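Local coordinates for protein thiamine-monophosphate kinase (Aquifex aeolicus, PDB 1VQV) that probably catalyses the ATP-dependent phosphorylation of thiamine phosphate to thiamine diphosphate, the active form of vitamin B1, at residues Asp71-Gly76 and Tyr262-Thr267; Glu232-Ser237 and Glu253-Gly258; Asp43-Gly48 and Glu58-Lys63; Glu165-Glu170 and Gln183-Pro188. All coordinates share one frame; numbering follows the deposited sequence.

Overall arrangement
Along the chain, interaction 3 comes first and closes before interaction 1 opens; interactions 4 and 2 then follow within the long span that interaction 1 bridges. Interactions 1 and 3 share helix 57-73, using opposite ends of it, with centres about 20 Å apart. Interactions 3 and 4 are the nearest pair, about 13 Å between centres, and join where Lys63 and Trp62 meet the end of helix 176-186. Tyr262 of interaction 1 touches both. Interaction 2 lies about 18 Å, centre to centre, from both 1 and 4, and Tyr254 reaches Glu165 of interaction 4. Helix 57-73 thus packs between the four-stranded sheet and the seven-stranded sheet with its helices, close to metal and substrate sites.

Interaction 1. Residues Asp71-Gly76 and Tyr262-Thr267; sequences DVIANG and YQLLFT
Ala74 and Leu264 meet without any ring between them; the rings of Tyr262 and Phe266 lie to either side of Leu264 along the strand segment. The Phe266 ring lies at about 20° to the plane of Phe152 and at about 60° to that of His268, while Tyr262 turns its ring to helix 57-73, against Val67 and Ser70. Between these aromatics the contact is purely aliphatic. Leu264 holds CG anti to its carbonyl carbon and beside the backbone N (chi1 -62°), which brings the CD2 branch to the end of the helix. There CD2 lies 3.4 Å from Ala74 CB and just as near the CA of that residue. CD2 also comes within 4.0 Å of Ile73 CG2, the two side chains crossing at about a right angle. A methyl suits position 74, because strand 263-268 and Asp207 both come close to it, and Ile73 adds its CG2 methyl beside it. The helix finishes in a Schellman motif: Gly76 N donates to Ile73 O at 3.0 Å, and Gly76, with its positive phi, takes the C-prime place, a conformation that glycine adopts easily. Asp71, one turn before this end, binds magnesium, as does Asp207 beside Ala74. The contact therefore packs the end of a helix of the PurM-like N-terminal domain against the seven-stranded sheet, at the magnesium site that both parts of the chain build.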
loop_
_atom_site.group_PDB
_atom_site.type_symbol
_atom_site.label_atom_id
_atom_site.label_comp_id
_atom_site.label_asym_id
_atom_site.label_seq_id
_atom_site.Cartn_x
_atom_site.Cartn_y
_atom_site.Cartn_z
ATOM N N ASP B 71 4.028 -13.834 -3.525
ATOM C CA ASP B 71 2.585 -14.010 -3.526
ATOM C C ASP B 71 2.064 -13.962 -4.947
ATOM O O ASP B 71 1.190 -14.750 -5.320
ATOM C CB ASP B 71 1.922 -12.910 -2.718
ATOM C CG ASP B 71 2.260 -12.992 -1.263
ATOM O OD1 ASP B 71 2.060 -14.085 -0.681
ATOM O OD2 ASP B 71 2.729 -11.968 -0.707
ATOM N N VAL B 72 2.584 -13.010 -5.720
ATOM C CA VAL B 72 2.217 -12.863 -7.120
ATOM C C VAL B 72 2.649 -14.133 -7.843
ATOM O O VAL B 72 1.922 -14.675 -8.667
ATOM C CB VAL B 72 2.952 -11.679 -7.793
ATOM C CG1 VAL B 72 2.642 -11.657 -9.283
ATOM C CG2 VAL B 72 2.547 -10.360 -7.146
ATOM N N ILE B 73 3.848 -14.600 -7.520
ATOM C CA ILE B 73 4.413 -15.789 -8.134
ATOM C C ILE B 73 3.598 -17.047 -7.854
ATOM O O ILE B 73 3.366 -17.853 -8.746
ATOM C CB ILE B 73 5.917 -15.937 -7.687
ATOM C CG1 ILE B 73 6.804 -15.724 -8.899
ATOM C CG2 ILE B 73 6.202 -17.282 -7.025
ATOM C CD1 ILE B 73 6.426 -14.488 -9.677
ATOM N N ALA B 74 3.147 -17.192 -6.613
ATOM C CA ALA B 74 2.361 -18.350 -6.199
ATOM C C ALA B 74 1.018 -18.446 -6.902
ATOM O O ALA B 74 0.362 -19.478 -6.834
ATOM C CB ALA B 74 2.153 -18.325 -4.687
ATOM N N ASN B 75 0.609 -17.372 -7.569
ATOM C CA ASN B 75 -0.662 -17.365 -8.283
ATOM C C ASN B 75 -0.470 -17.414 -9.809
ATOM O O ASN B 75 -1.413 -17.235 -10.580
ATOM C CB ASN B 75 -1.508 -16.147 -7.859
ATOM C CG ASN B 75 -2.062 -16.279 -6.434
ATOM O OD1 ASN B 75 -2.750 -17.245 -6.107
ATOM N ND2 ASN B 75 -1.768 -15.304 -5.590
ATOM N N GLY B 76 0.757 -17.671 -10.236
ATOM C CA GLY B 76 1.045 -17.779 -11.651
ATOM C C GLY B 76 1.156 -16.456 -12.364
ATOM O O GLY B 76 0.945 -16.372 -13.576
ATOM N N TYR B 262 8.612 -18.787 2.175
ATOM C CA TYR B 262 8.624 -18.244 0.825
ATOM C C TYR B 262 8.791 -19.335 -0.228
ATOM O O TYR B 262 9.412 -19.120 -1.266
ATOM C CB TYR B 262 9.730 -17.207 0.670
ATOM C CG TYR B 262 9.839 -16.264 1.838
ATOM C CD1 TYR B 262 10.870 -16.407 2.765
ATOM C CD2 TYR B 262 8.907 -15.242 2.028
ATOM C CE1 TYR B 262 10.976 -15.560 3.858
ATOM C CE2 TYR B 262 8.997 -14.387 3.117
ATOM C CZ TYR B 262 10.038 -14.552 4.031
ATOM O OH TYR B 262 10.127 -13.727 5.133
ATOM N N GLN B 263 8.244 -20.511 0.062
ATOM C CA GLN B 263 8.280 -21.618 -0.881
ATOM C C GLN B 263 6.853 -21.873 -1.350
ATOM O O GLN B 263 5.889 -21.483 -0.693
ATOM C CB GLN B 263 8.864 -22.878 -0.235
ATOM C CG GLN B 263 10.360 -22.811 0.053
ATOM C CD GLN B 263 11.208 -22.539 -1.187
ATOM O OE1 GLN B 263 10.693 -22.228 -2.257
ATOM N NE2 GLN B 263 12.514 -22.643 -1.037
ATOM N N LEU B 264 6.718 -22.521 -2.495
ATOM C CA LEU B 264 5.405 -22.810 -3.053
ATOM C C LEU B 264 4.810 -24.132 -2.598
ATOM O O LEU B 264 5.525 -25.108 -2.394
ATOM C CB LEU B 264 5.487 -22.820 -4.571
ATOM C CG LEU B 264 5.896 -21.505 -5.211
ATOM C CD1 LEU B 264 6.190 -21.722 -6.669
ATOM C CD2 LEU B 264 4.772 -20.482 -5.021
ATOM N N LEU B 265 3.490 -24.149 -2.432
ATOM C CA LEU B 265 2.759 -25.359 -2.067
ATOM C C LEU B 265 1.694 -25.433 -3.150
ATOM O O LEU B 265 0.761 -24.635 -3.154
ATOM C CB LEU B 265 2.108 -25.227 -0.697
ATOM C CG LEU B 265 1.179 -26.375 -0.303
ATOM C CD1 LEU B 265 1.932 -27.677 -0.262
ATOM C CD2 LEU B 265 0.571 -26.085 1.049
ATOM N N PHE B 266 1.855 -26.371 -4.081
ATOM C CA PHE B 266 0.940 -26.511 -5.202
ATOM C C PHE B 266 0.506 -27.945 -5.419
ATOM O O PHE B 266 1.028 -28.847 -4.791
ATOM C CB PHE B 266 1.601 -25.953 -6.479
ATOM C CG PHE B 266 2.955 -26.574 -6.821
ATOM C CD1 PHE B 266 3.111 -27.374 -7.954
ATOM C CD2 PHE B 266 4.081 -26.339 -6.028
ATOM C CE1 PHE B 266 4.367 -27.926 -8.293
ATOM C CE2 PHE B 266 5.332 -26.889 -6.361
ATOM C CZ PHE B 266 5.469 -27.682 -7.495
ATOM N N THR B 267 -0.469 -28.161 -6.294
ATOM C CA THR B 267 -0.927 -29.514 -6.574
ATOM C C THR B 267 -1.236 -29.720 -8.041
ATOM O O THR B 267 -1.715 -28.815 -8.730
ATOM C CB THR B 267 -2.206 -29.898 -5.810
ATOM O OG1 THR B 267 -3.335 -29.287 -6.441
ATOM C CG2 THR B 267 -2.130 -29.469 -4.378
#

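Interaction 2. Residues Glu232-Ser237 and Glu253-Gly258; sequences EKLPLS and EYALFG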
loop_
_atom_site.group_PDB
_atom_site.type_symbol
_atom_site.label_atom_id
_atom_site.label_comp_id
_atom_site.label_asym_id
_atom_site.label_seq_id
_atom_site.Cartn_x
_atom_site.Cartn_y
_atom_site.Cartn_z
ATOM N N GLU B 232 8.355 -38.012 6.126
ATOM C CA GLU B 232 9.670 -38.396 5.613
ATOM C C GLU B 232 9.889 -38.120 4.122
ATOM O O GLU B 232 10.822 -38.643 3.499
ATOM C CB GLU B 232 9.965 -39.870 5.948
ATOM C CG GLU B 232 8.979 -40.924 5.401
ATOM C CD GLU B 232 9.471 -41.602 4.112
ATOM O OE1 GLU B 232 10.697 -41.897 4.009
ATOM O OE2 GLU B 232 8.628 -41.851 3.213
ATOM N N LYS B 233 9.025 -37.273 3.571
ATOM C CA LYS B 233 9.087 -36.860 2.176
ATOM C C LYS B 233 9.427 -35.369 2.172
ATOM O O LYS B 233 9.940 -34.833 1.192
ATOM C CB LYS B 233 7.737 -37.086 1.514
ATOM C CG LYS B 233 7.637 -38.381 0.757
ATOM C CD LYS B 233 6.190 -38.633 0.357
ATOM C CE LYS B 233 6.076 -39.468 -0.923
ATOM N NZ LYS B 233 4.658 -39.487 -1.403
ATOM N N LEU B 234 9.126 -34.721 3.295
ATOM C CA LEU B 234 9.371 -33.302 3.518
ATOM C C LEU B 234 10.828 -32.951 3.234
ATOM O O LEU B 234 11.743 -33.549 3.804
ATOM C CB LEU B 234 8.999 -32.950 4.964
ATOM C CG LEU B 234 7.616 -32.344 5.253
ATOM C CD1 LEU B 234 6.555 -32.954 4.375
ATOM C CD2 LEU B 234 7.274 -32.539 6.718
ATOM N N PRO B 235 11.055 -31.979 2.333
ATOM C CA PRO B 235 12.383 -31.504 1.922
ATOM C C PRO B 235 13.107 -30.756 3.025
ATOM O O PRO B 235 12.718 -29.661 3.430
ATOM C CB PRO B 235 12.077 -30.623 0.718
ATOM C CG PRO B 235 10.733 -30.065 1.064
ATOM C CD PRO B 235 9.992 -31.249 1.620
ATOM N N LEU B 236 14.177 -31.376 3.498
ATOM C CA LEU B 236 14.973 -30.827 4.568
ATOM C C LEU B 236 16.362 -30.467 4.110
ATOM O O LEU B 236 17.064 -31.276 3.512
ATOM C CB LEU B 236 15.063 -31.835 5.695
ATOM C CG LEU B 236 13.958 -31.862 6.753
ATOM C CD1 LEU B 236 12.574 -31.716 6.159
ATOM C CD2 LEU B 236 14.114 -33.156 7.510
ATOM N N SER B 237 16.751 -29.236 4.414
ATOM C CA SER B 237 18.060 -28.730 4.041
ATOM C C SER B 237 19.142 -29.191 5.006
ATOM O O SER B 237 18.865 -29.519 6.164
ATOM C CB SER B 237 18.026 -27.201 3.982
ATOM O OG SER B 237 18.906 -26.620 4.928
ATOM N N GLU B 253 9.645 -30.905 13.028
ATOM C CA GLU B 253 8.802 -29.927 13.707
ATOM C C GLU B 253 8.989 -28.561 13.027
ATOM O O GLU B 253 8.103 -27.702 13.051
ATOM C CB GLU B 253 9.189 -29.871 15.185
ATOM C CG GLU B 253 8.117 -29.324 16.092
ATOM C CD GLU B 253 8.538 -28.016 16.739
ATOM O OE1 GLU B 253 9.680 -27.960 17.272
ATOM O OE2 GLU B 253 7.728 -27.050 16.719
ATOM N N TYR B 254 10.147 -28.374 12.404
ATOM C CA TYR B 254 10.433 -27.122 11.711
ATOM C C TYR B 254 9.822 -27.111 10.317
ATOM O O TYR B 254 9.350 -26.077 9.850
ATOM C CB TYR B 254 11.947 -26.888 11.618
ATOM C CG TYR B 254 12.532 -26.226 12.844
ATOM C CD1 TYR B 254 12.361 -26.794 14.108
ATOM C CD2 TYR B 254 13.235 -25.019 12.746
ATOM C CE1 TYR B 254 12.869 -26.182 15.246
ATOM C CE2 TYR B 254 13.749 -24.394 13.880
ATOM C CZ TYR B 254 13.562 -24.980 15.130
ATOM O OH TYR B 254 14.043 -24.371 16.271
ATOM N N ALA B 255 9.830 -28.262 9.655
ATOM C CA ALA B 255 9.265 -28.353 8.319
ATOM C C ALA B 255 7.739 -28.214 8.360
ATOM O O ALA B 255 7.139 -27.595 7.480
ATOM C CB ALA B 255 9.659 -29.677 7.667
ATOM N N LEU B 256 7.112 -28.782 9.383
ATOM C CA LEU B 256 5.664 -28.710 9.500
ATOM C C LEU B 256 5.203 -27.375 10.085
ATOM O O LEU B 256 4.166 -26.826 9.691
ATOM C CB LEU B 256 5.157 -29.874 10.361
ATOM C CG LEU B 256 5.423 -31.263 9.768
ATOM C CD1 LEU B 256 5.289 -32.340 10.833
ATOM C CD2 LEU B 256 4.470 -31.495 8.611
ATOM N N PHE B 257 5.970 -26.841 11.021
ATOM C CA PHE B 257 5.586 -25.579 11.626
ATOM C C PHE B 257 6.646 -24.500 11.504
ATOM O O PHE B 257 6.929 -23.808 12.476
ATOM C CB PHE B 257 5.254 -25.795 13.100
ATOM C CG PHE B 257 4.177 -26.807 13.331
ATOM C CD1 PHE B 257 4.494 -28.155 13.491
ATOM C CD2 PHE B 257 2.841 -26.415 13.372
ATOM C CE1 PHE B 257 3.497 -29.097 13.693
ATOM C CE2 PHE B 257 1.835 -27.346 13.574
ATOM C CZ PHE B 257 2.160 -28.694 13.735
ATOM N N GLY B 258 7.210 -24.339 10.309
ATOM C CA GLY B 258 8.252 -23.345 10.118
ATOM C C GLY B 258 7.790 -21.936 9.801
ATOM O O GLY B 258 8.608 -21.037 9.591
#
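Leu234 and Leu256 cross at about a right angle, and their CD2 methyls, 3.5 Å apart, make the meeting point. From the same branch, Leu234 CD2 also rests 3.8 Å from Ala255 CB, so a single methyl bridges two consecutive residues of helix 251-256. Ala255 points its CB at the loop and is received by two leucines: beside Leu234, the CD1 branch of Leu236 lies 3.9 Å from Ala255 CB. A small alanine is fitting here, since the helix backbone must come close to the loop, with Leu234 and Ala255 only 6.9 Å apart between CA atoms. Leu256 has CG anti to its carbonyl carbon (chi1 -63°), an orientation that brings its CD2 round to Leu234, although its CB is not directed at the loop. No hydrogen bond joins the two segments, and apolar packing, largely buried, does the work. Leu212 of helix 212-222 touches both Leu234 and Leu256, and Ile282 of strand 280-286 lies against Leu234. Ser237, next along the loop, is the N-cap of helix 238-246, its OG bonded to Leu240 N. The arrangement is that of a helix packed through its apolar side on a loop leaving the sheet's strand 226-229.

Interaction 3. Residues Asp43-Gly48 and Glu58-Lys63; sequences DVLNEG and EAVGWK
Leu45 sets its CG beside the backbone N and anti to the carbonyl carbon (chi1 -62°), and with CD1 close to anti along chi2 (-167°) the side chain reaches out from strand 38-46 towards helix 57-73. Its CD1 methyl makes the contact with both helix residues. It lies 4.2 Å from Val60 CG1 and as far from Lys63 CG, with Val60 O at 4.1 Å. Val60 and Lys63 are three residues apart, so they stand on neighbouring turns and CD1 fits between them. Lys63 has an extended chain: its CG meets the leucine methyl and the rest carries NZ on to donate to His185 O. A lysine thus serves two ends, apolar carbons in the packing and a charged tip bonded to a backbone carbonyl. Beta-branched Val60 meets CD1 with CG1, and its side chain also touches Ile128 of the adjoining strand 127-136. On the strand's other side, Val44 and Asn46 pack on Asn119 and Asn87 of the second subunit. Helix 57-73 carries the chain from strand 38-46 to the parallel strand 77-88, with strand 127-136 lying between the two, so this is packing inside a beta-alpha-beta crossover. Substrate-binding His50 lies close by. With no hydrogen bond between the two segments, the contact rests on apolar packing and burial; magnesium-binding Asp43 lies two residues before Leu45, so an apolar contact sits beside the metal site.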
loop_
_atom_site.group_PDB
_atom_site.type_symbol
_atom_site.label_atom_id
_atom_site.label_comp_id
_atom_site.label_asym_id
_atom_site.label_seq_id
_atom_site.Cartn_x
_atom_site.Cartn_y
_atom_site.Cartn_z
ATOM N N ASP B 43 2.141 -6.029 1.621
ATOM C CA ASP B 43 2.810 -6.682 2.740
ATOM C C ASP B 43 3.435 -5.585 3.595
ATOM O O ASP B 43 3.610 -4.449 3.138
ATOM C CB ASP B 43 3.888 -7.659 2.263
ATOM C CG ASP B 43 5.109 -6.954 1.698
ATOM O OD1 ASP B 43 4.918 -6.026 0.881
ATOM O OD2 ASP B 43 6.259 -7.325 2.057
ATOM N N VAL B 44 3.763 -5.918 4.839
ATOM C CA VAL B 44 4.351 -4.927 5.719
ATOM C C VAL B 44 5.496 -5.473 6.555
ATOM O O VAL B 44 5.483 -6.627 6.979
ATOM C CB VAL B 44 3.256 -4.290 6.634
ATOM C CG1 VAL B 44 2.600 -5.338 7.497
ATOM C CG2 VAL B 44 3.858 -3.180 7.487
ATOM N N LEU B 45 6.503 -4.634 6.759
ATOM C CA LEU B 45 7.661 -4.980 7.569
ATOM C C LEU B 45 7.769 -3.866 8.600
ATOM O O LEU B 45 7.978 -2.702 8.256
ATOM C CB LEU B 45 8.945 -5.050 6.721
ATOM C CG LEU B 45 8.988 -6.110 5.608
ATOM C CD1 LEU B 45 10.407 -6.278 5.069
ATOM C CD2 LEU B 45 8.493 -7.432 6.166
ATOM N N ASN B 46 7.577 -4.212 9.866
ATOM C CA ASN B 46 7.667 -3.211 10.906
ATOM C C ASN B 46 8.795 -3.509 11.849
ATOM O O ASN B 46 8.953 -4.641 12.328
ATOM C CB ASN B 46 6.366 -3.100 11.696
ATOM C CG ASN B 46 5.238 -2.538 10.874
ATOM O OD1 ASN B 46 5.385 -1.518 10.210
ATOM N ND2 ASN B 46 4.095 -3.206 10.912
ATOM N N GLU B 47 9.580 -2.467 12.103
ATOM C CA GLU B 47 10.702 -2.548 13.006
ATOM C C GLU B 47 10.228 -3.111 14.339
ATOM O O GLU B 47 9.140 -2.786 14.817
ATOM C CB GLU B 47 11.291 -1.163 13.235
ATOM C CG GLU B 47 12.627 -1.225 13.947
ATOM C CD GLU B 47 13.091 0.110 14.477
ATOM O OE1 GLU B 47 12.699 1.161 13.930
ATOM O OE2 GLU B 47 13.873 0.091 15.444
ATOM N N GLY B 48 11.061 -3.950 14.934
ATOM C CA GLY B 48 10.712 -4.534 16.204
ATOM C C GLY B 48 10.066 -5.892 16.056
ATOM O O GLY B 48 10.311 -6.797 16.861
ATOM N N GLU B 58 20.014 -3.059 3.369
ATOM C CA GLU B 58 19.972 -3.617 2.020
ATOM C C GLU B 58 19.168 -4.911 1.891
ATOM O O GLU B 58 18.474 -5.129 0.900
ATOM C CB GLU B 58 21.402 -3.837 1.530
ATOM C CG GLU B 58 22.193 -2.558 1.322
ATOM C CD GLU B 58 23.310 -2.383 2.340
ATOM O OE1 GLU B 58 23.053 -2.569 3.558
ATOM O OE2 GLU B 58 24.442 -2.051 1.906
ATOM N N ALA B 59 19.273 -5.766 2.897
ATOM C CA ALA B 59 18.555 -7.021 2.898
ATOM C C ALA B 59 17.074 -6.749 3.180
ATOM O O ALA B 59 16.210 -7.431 2.632
ATOM C CB ALA B 59 19.146 -7.964 3.946
ATOM N N VAL B 60 16.787 -5.757 4.026
ATOM C CA VAL B 60 15.405 -5.396 4.358
ATOM C C VAL B 60 14.744 -4.820 3.105
ATOM O O VAL B 60 13.570 -5.068 2.841
ATOM C CB VAL B 60 15.325 -4.343 5.526
ATOM C CG1 VAL B 60 13.878 -3.929 5.770
ATOM C CG2 VAL B 60 15.896 -4.931 6.810
ATOM N N GLY B 61 15.518 -4.058 2.336
ATOM C CA GLY B 61 15.022 -3.480 1.100
ATOM C C GLY B 61 14.724 -4.556 0.079
ATOM O O GLY B 61 13.764 -4.458 -0.664
ATOM N N TRP B 62 15.561 -5.587 0.038
ATOM C CA TRP B 62 15.363 -6.692 -0.886
ATOM C C TRP B 62 14.122 -7.470 -0.441
ATOM O O TRP B 62 13.232 -7.738 -1.228
ATOM C CB TRP B 62 16.614 -7.591 -0.908
ATOM C CG TRP B 62 16.462 -8.880 -1.694
ATOM C CD1 TRP B 62 15.839 -10.029 -1.276
ATOM C CD2 TRP B 62 16.881 -9.123 -3.043
ATOM N NE1 TRP B 62 15.837 -10.959 -2.278
ATOM C CE2 TRP B 62 16.467 -10.435 -3.375
ATOM C CE3 TRP B 62 17.561 -8.362 -4.003
ATOM C CZ2 TRP B 62 16.708 -11.006 -4.631
ATOM C CZ3 TRP B 62 17.800 -8.926 -5.249
ATOM C CH2 TRP B 62 17.370 -10.243 -5.552
ATOM N N LYS B 63 14.051 -7.801 0.838
ATOM C CA LYS B 63 12.913 -8.531 1.360
ATOM C C LYS B 63 11.584 -7.815 1.090
ATOM O O LYS B 63 10.601 -8.454 0.743
ATOM C CB LYS B 63 13.096 -8.759 2.858
ATOM C CG LYS B 63 12.170 -9.782 3.450
ATOM C CD LYS B 63 12.730 -10.306 4.748
ATOM C CE LYS B 63 11.798 -11.320 5.376
ATOM N NZ LYS B 63 12.331 -11.852 6.661
#

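Interaction 4. Residues Glu165-Glu170 and Gln183-Pro188; sequences ELLLME and QRHLRP. With PO4 (phosphate ion), chain F.
Two helices, 159-168 and 176-186, pack here near the substrate-binding residues His50 and Glu260, whose side chains are each about 7 Å from that of His185. Within 165-170, Leu167 alone reaches 183-188, through its CD1 methyl. That methyl is 3.6 Å from Leu186 CD1 and 3.8 Å from His185 ND1, so it lies at the junction of two successive side chains. Leucine suits the site because it is long enough to span the gap between the helices, with Leu167 CA 9.4 Å from His185 CA. The imidazole is brought round by a chi1 of 173°, with CG anti to its backbone N, and the methyl approaches the ring obliquely. Further along, Arg187 has left the helix and turns the other way, its chain bent at chi3 (66°). Arg187 NH1 donates to O4 of a phosphate ion at 2.9 Å, a fairly straight bond with an N-H...O angle of 161°, and O4 sits at the edge of the guanidinium, in its plane. The ion probably comes from the crystallisation liquor, but a long cationic side chain can readily hold such an anion by one bond. Arg187 also makes a cation-pi contact with Trp62. Pro188 O receives Trp62 NE1, so the end of helix 176-186 is tied to helix 57-73, while Leu167 and Leu164 of helix 159-168 pack against His185.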
loop_
_atom_site.group_PDB
_atom_site.type_symbol
_atom_site.label_atom_id
_atom_site.label_comp_id
_atom_site.label_asym_id
_atom_site.label_seq_id
_atom_site.Cartn_x
_atom_site.Cartn_y
_atom_site.Cartn_z
ATOM N N GLU B 165 15.669 -17.530 14.664
ATOM C CA GLU B 165 16.093 -17.922 15.999
ATOM C C GLU B 165 17.579 -17.632 16.174
ATOM O O GLU B 165 17.996 -17.212 17.254
ATOM C CB GLU B 165 15.803 -19.404 16.237
ATOM C CG GLU B 165 14.338 -19.717 16.536
ATOM C CD GLU B 165 14.022 -21.193 16.366
ATOM O OE1 GLU B 165 14.880 -22.029 16.693
ATOM O OE2 GLU B 165 12.918 -21.523 15.913
ATOM N N LEU B 166 18.368 -17.855 15.121
ATOM C CA LEU B 166 19.804 -17.581 15.168
ATOM C C LEU B 166 20.000 -16.059 15.300
ATOM O O LEU B 166 20.890 -15.579 16.009
ATOM C CB LEU B 166 20.505 -18.099 13.899
ATOM C CG LEU B 166 20.627 -19.611 13.655
ATOM C CD1 LEU B 166 21.444 -19.895 12.399
ATOM C CD2 LEU B 166 21.300 -20.262 14.840
ATOM N N LEU B 167 19.166 -15.291 14.612
ATOM C CA LEU B 167 19.265 -13.850 14.718
ATOM C C LEU B 167 18.931 -13.466 16.151
ATOM O O LEU B 167 19.672 -12.717 16.781
ATOM C CB LEU B 167 18.291 -13.177 13.758
ATOM C CG LEU B 167 18.748 -13.236 12.310
ATOM C CD1 LEU B 167 17.669 -12.672 11.398
ATOM C CD2 LEU B 167 20.057 -12.456 12.168
ATOM N N LEU B 168 17.825 -13.987 16.676
ATOM C CA LEU B 168 17.442 -13.652 18.038
ATOM C C LEU B 168 18.551 -13.992 19.038
ATOM O O LEU B 168 18.564 -13.479 20.147
ATOM C CB LEU B 168 16.139 -14.365 18.438
ATOM C CG LEU B 168 14.840 -14.052 17.674
ATOM C CD1 LEU B 168 13.686 -14.787 18.348
ATOM C CD2 LEU B 168 14.551 -12.542 17.658
HETATM N N MSE B 169 19.487 -14.850 18.673
HETATM C CA MSE B 169 20.540 -15.169 19.631
HETATM C C MSE B 169 21.526 -14.017 19.698
HETATM O O MSE B 169 22.336 -13.926 20.624
HETATM C CB MSE B 169 21.275 -16.453 19.240
HETATM C CG MSE B 169 20.349 -17.614 18.936
HETATM SE SE MSE B 169 21.290 -19.281 18.715
HETATM C CE MSE B 169 22.540 -18.746 17.316
ATOM N N GLU B 170 21.457 -13.143 18.702
ATOM C CA GLU B 170 22.337 -11.989 18.637
ATOM C C GLU B 170 23.816 -12.336 18.723
ATOM O O GLU B 170 24.576 -11.621 19.357
ATOM C CB GLU B 170 21.994 -10.990 19.742
ATOM C CG GLU B 170 20.954 -9.965 19.344
ATOM C CD GLU B 170 20.834 -8.842 20.366
ATOM O OE1 GLU B 170 21.901 -8.337 20.822
ATOM O OE2 GLU B 170 19.678 -8.459 20.698
ATOM N N GLN B 183 20.410 -15.978 6.040
ATOM C CA GLN B 183 20.225 -15.348 4.755
ATOM C C GLN B 183 18.875 -15.732 4.146
ATOM O O GLN B 183 18.213 -14.902 3.532
ATOM C CB GLN B 183 21.415 -15.707 3.847
ATOM C CG GLN B 183 22.753 -15.202 4.447
ATOM C CD GLN B 183 23.989 -15.348 3.545
ATOM O OE1 GLN B 183 25.081 -14.853 3.884
ATOM N NE2 GLN B 183 23.827 -16.022 2.404
ATOM N N ARG B 184 18.450 -16.978 4.342
ATOM C CA ARG B 184 17.169 -17.452 3.814
ATOM C C ARG B 184 15.997 -16.718 4.449
ATOM O O ARG B 184 14.908 -16.613 3.867
ATOM C CB ARG B 184 17.026 -18.960 4.060
ATOM C CG ARG B 184 17.556 -19.808 2.906
ATOM C CD ARG B 184 18.064 -21.179 3.319
ATOM N NE ARG B 184 19.061 -21.631 2.346
ATOM C CZ ARG B 184 19.933 -22.616 2.542
ATOM N NH1 ARG B 184 19.950 -23.293 3.681
ATOM N NH2 ARG B 184 20.822 -22.892 1.602
ATOM N N HIS B 185 16.226 -16.203 5.646
ATOM C CA HIS B 185 15.189 -15.490 6.361
ATOM C C HIS B 185 15.280 -13.992 6.120
ATOM O O HIS B 185 14.268 -13.309 6.046
ATOM C CB HIS B 185 15.293 -15.811 7.852
ATOM C CG HIS B 185 14.378 -15.002 8.712
ATOM N ND1 HIS B 185 14.771 -13.828 9.311
ATOM C CD2 HIS B 185 13.089 -15.197 9.073
ATOM C CE1 HIS B 185 13.764 -13.330 10.008
ATOM N NE2 HIS B 185 12.732 -14.143 9.881
ATOM N N LEU B 186 16.497 -13.489 5.969
ATOM C CA LEU B 186 16.700 -12.063 5.757
ATOM C C LEU B 186 16.614 -11.630 4.293
ATOM O O LEU B 186 15.985 -10.626 3.966
ATOM C CB LEU B 186 18.052 -11.637 6.345
ATOM C CG LEU B 186 18.019 -10.481 7.348
ATOM C CD1 LEU B 186 16.959 -10.766 8.380
ATOM C CD2 LEU B 186 19.374 -10.324 8.017
ATOM N N ARG B 187 17.256 -12.393 3.418
ATOM C CA ARG B 187 17.275 -12.095 1.993
ATOM C C ARG B 187 16.728 -13.273 1.197
ATOM O O ARG B 187 17.453 -13.873 0.408
ATOM C CB ARG B 187 18.711 -11.803 1.533
ATOM C CG ARG B 187 18.973 -10.375 1.098
ATOM C CD ARG B 187 20.171 -10.244 0.135
ATOM N NE ARG B 187 19.906 -10.893 -1.152
ATOM C CZ ARG B 187 20.245 -10.385 -2.335
ATOM N NH1 ARG B 187 20.859 -9.216 -2.411
ATOM N NH2 ARG B 187 19.993 -11.058 -3.449
ATOM N N PRO B 188 15.446 -13.622 1.391
ATOM C CA PRO B 188 14.876 -14.748 0.645
ATOM C C PRO B 188 14.724 -14.430 -0.840
ATOM O O PRO B 188 14.700 -13.269 -1.218
ATOM C CB PRO B 188 13.533 -14.967 1.331
ATOM C CG PRO B 188 13.156 -13.584 1.764
ATOM C CD PRO B 188 14.446 -13.035 2.301
HETATM P P PO4 F . 23.423 -8.195 0.453
HETATM O O1 PO4 F . 24.153 -9.085 -0.489
HETATM O O2 PO4 F . 23.212 -8.899 1.742
HETATM O O3 PO4 F . 24.220 -6.960 0.690
HETATM O O4 PO4 F . 22.102 -7.832 -0.129
#